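Local coordinates for extracellular solute-binding protein, family 7 (Colwellia psychrerythraea, PDB 4PET), which probably captures small organic acids in the periplasm for a TRAP transporter, and holds pyruvate together with a calcium ion, at residues 133-138 and 322-327. Numbering follows the deposited sequence.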
loop_
_atom_site.group_PDB
_atom_site.type_symbol
_atom_site.label_atom_id
_atom_site.label_comp_id
_atom_site.label_asym_id
_atom_site.label_seq_id
_atom_site.Cartn_x
_atom_site.Cartn_y
_atom_site.Cartn_z
HETATM N N MSE A 133 15.418 -8.971 -8.492
HETATM C CA MSE A 133 15.933 -7.690 -8.905
HETATM C C MSE A 133 17.430 -7.566 -8.644
HETATM O O MSE A 133 18.178 -7.024 -9.475
HETATM C CB MSE A 133 15.166 -6.553 -8.205
HETATM C CG MSE A 133 15.647 -5.203 -8.669
HETATM SE SE MSE A 133 14.340 -3.778 -8.312
HETATM C CE MSE A 133 14.322 -3.889 -6.444
ATOM N N LYS A 134 17.856 -8.115 -7.519
ATOM C CA LYS A 134 19.264 -8.127 -7.123
ATOM C C LYS A 134 20.089 -8.985 -8.108
ATOM O O LYS A 134 21.217 -8.618 -8.473
ATOM C CB LYS A 134 19.375 -8.692 -5.695
ATOM C CG LYS A 134 20.801 -8.845 -5.163
ATOM C CD LYS A 134 20.777 -9.469 -3.750
ATOM C CE LYS A 134 22.097 -9.300 -3.055
ATOM N NZ LYS A 134 23.197 -9.891 -3.822
ATOM N N LYS A 135 19.519 -10.116 -8.543
ATOM C CA LYS A 135 20.223 -10.984 -9.508
ATOM C C LYS A 135 20.396 -10.266 -10.867
ATOM O O LYS A 135 21.373 -10.478 -11.557
ATOM C CB LYS A 135 19.493 -12.312 -9.752
ATOM C CG LYS A 135 19.557 -13.309 -8.637
ATOM C CD LYS A 135 19.475 -14.757 -9.167
ATOM C CE LYS A 135 18.026 -15.200 -9.422
ATOM N NZ LYS A 135 17.535 -16.337 -8.549
ATOM N N VAL A 136 19.447 -9.430 -11.251
ATOM C CA VAL A 136 19.558 -8.711 -12.526
ATOM C C VAL A 136 20.561 -7.572 -12.387
ATOM O O VAL A 136 21.421 -7.402 -13.242
ATOM C CB VAL A 136 18.175 -8.194 -13.026
ATOM C CG1 VAL A 136 18.337 -7.131 -14.123
ATOM C CG2 VAL A 136 17.323 -9.390 -13.513
ATOM N N TYR A 137 20.475 -6.820 -11.294
ATOM C CA TYR A 137 21.244 -5.594 -11.157
ATOM C C TYR A 137 22.663 -5.758 -10.632
ATOM O O TYR A 137 23.527 -4.912 -10.904
ATOM C CB TYR A 137 20.461 -4.556 -10.299
ATOM C CG TYR A 137 19.477 -3.751 -11.126
ATOM C CD1 TYR A 137 19.876 -2.586 -11.780
ATOM C CD2 TYR A 137 18.168 -4.153 -11.266
ATOM C CE1 TYR A 137 19.005 -1.857 -12.538
ATOM C CE2 TYR A 137 17.282 -3.424 -12.037
ATOM C CZ TYR A 137 17.715 -2.284 -12.689
ATOM O OH TYR A 137 16.847 -1.507 -13.449
ATOM N N ASP A 138 22.913 -6.840 -9.904
ATOM C CA ASP A 138 24.247 -7.093 -9.325
ATOM C C ASP A 138 25.322 -7.129 -10.377
ATOM O O ASP A 138 26.474 -6.785 -10.103
ATOM C CB ASP A 138 24.338 -8.432 -8.574
ATOM C CG ASP A 138 23.947 -8.315 -7.092
ATOM O OD1 ASP A 138 23.724 -7.179 -6.603
ATOM O OD2 ASP A 138 23.873 -9.376 -6.411
ATOM N N ASP A 322 15.474 -16.164 -23.117
ATOM C CA ASP A 322 16.406 -15.956 -22.015
ATOM C C ASP A 322 15.882 -16.599 -20.745
ATOM O O ASP A 322 14.753 -16.331 -20.336
ATOM C CB ASP A 322 16.653 -14.455 -21.810
ATOM C CG ASP A 322 17.697 -14.173 -20.749
ATOM O OD1 ASP A 322 18.891 -14.419 -20.995
ATOM O OD2 ASP A 322 17.333 -13.689 -19.669
ATOM N N PRO A 323 16.696 -17.446 -20.106
ATOM C CA PRO A 323 16.200 -18.172 -18.934
ATOM C C PRO A 323 15.937 -17.260 -17.742
ATOM O O PRO A 323 15.033 -17.550 -16.954
ATOM C CB PRO A 323 17.322 -19.168 -18.619
ATOM C CG PRO A 323 18.195 -19.198 -19.854
ATOM C CD PRO A 323 18.064 -17.853 -20.475
HETATM N N MSE A 324 16.682 -16.165 -17.612
HETATM C CA MSE A 324 16.413 -15.221 -16.529
HETATM C C MSE A 324 15.056 -14.512 -16.735
HETATM O O MSE A 324 14.327 -14.235 -15.754
HETATM C CB MSE A 324 17.536 -14.186 -16.428
HETATM C CG MSE A 324 17.335 -13.169 -15.294
HETATM SE SE MSE A 324 16.984 -14.012 -13.562
HETATM C CE MSE A 324 18.671 -14.882 -13.293
ATOM N N THR A 325 14.739 -14.210 -17.994
ATOM C CA THR A 325 13.432 -13.652 -18.364
ATOM C C THR A 325 12.310 -14.642 -18.081
ATOM O O THR A 325 11.231 -14.274 -17.618
ATOM C CB THR A 325 13.376 -13.309 -19.853
ATOM O OG1 THR A 325 14.507 -12.496 -20.199
ATOM C CG2 THR A 325 12.044 -12.569 -20.201
ATOM N N ALA A 326 12.557 -15.915 -18.371
ATOM C CA ALA A 326 11.524 -16.910 -18.134
ATOM C C ALA A 326 11.278 -16.988 -16.635
ATOM O O ALA A 326 10.118 -17.062 -16.185
ATOM C CB ALA A 326 11.914 -18.273 -18.736
ATOM N N GLU A 327 12.357 -16.915 -15.860
ATOM C CA GLU A 327 12.253 -17.037 -14.422
ATOM C C GLU A 327 11.490 -15.860 -13.858
ATOM O O GLU A 327 10.600 -16.017 -13.003
ATOM C CB GLU A 327 13.629 -17.126 -13.738
ATOM C CG GLU A 327 13.481 -17.387 -12.232
ATOM C CD GLU A 327 14.798 -17.407 -11.440
ATOM O OE1 GLU A 327 15.896 -17.358 -12.041
ATOM O OE2 GLU A 327 14.720 -17.455 -10.190
#
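Lys135 and Val136, on the last turn of helix 129-137, meet Met324 and Glu327 on the first turn of helix 323-353. It is a loose, nearly antiparallel helix-helix contact in the two-lobed fold of TRAP solute-binding proteins, outside the pyruvate pocket, the side chain of Val136 about 11 Å from that of the pyruvate-binding Tyr96. The short segments cross at -160° with their axes 11.7 Å apart, a spacing bridged mostly by long side chains. Met324, modelled as selenomethionine, is one of these: its CG lies anti to the backbone N (chi1 -179°), and bends at chi2 and chi3 then carry the flexible chain round toward Lys135. The tip CE thereby packs 3.9 Å from CE of Lys135, while Met324 CG lies 4.2 Å from CG2 of Val136. Valine suits this place because it is compact and apolar, and only one of its two methyls, the one beside its backbone N, reaches the neighbouring helix. Lys135 serves twice, its CE methylene lying against the Met324 methyl and its ammonium turning to Glu327 through bends at chi3 and chi4. Glu327 stretches out, and the two chains cross at about a right angle, leaving NZ of Lys135 3.4 Å from OE2 of Glu327, a weak hydrogen bond within a long salt bridge at the exposed margin. With an alanine in place of Glu327, the Lys135 ammonium would probably lose this acidic mate and be freer to swing away from Met324. Lys134 pairs with Asp138, its NZ 2.7 Å from OD2 of Asp138, which accepts with its syn lone pair. Asp322 is the N-cap of helix 323-353: its OD2, also bound by Asn104, accepts from Thr325 N at 3.1 Å, met on the anti side and 27° out of the carboxylate plane.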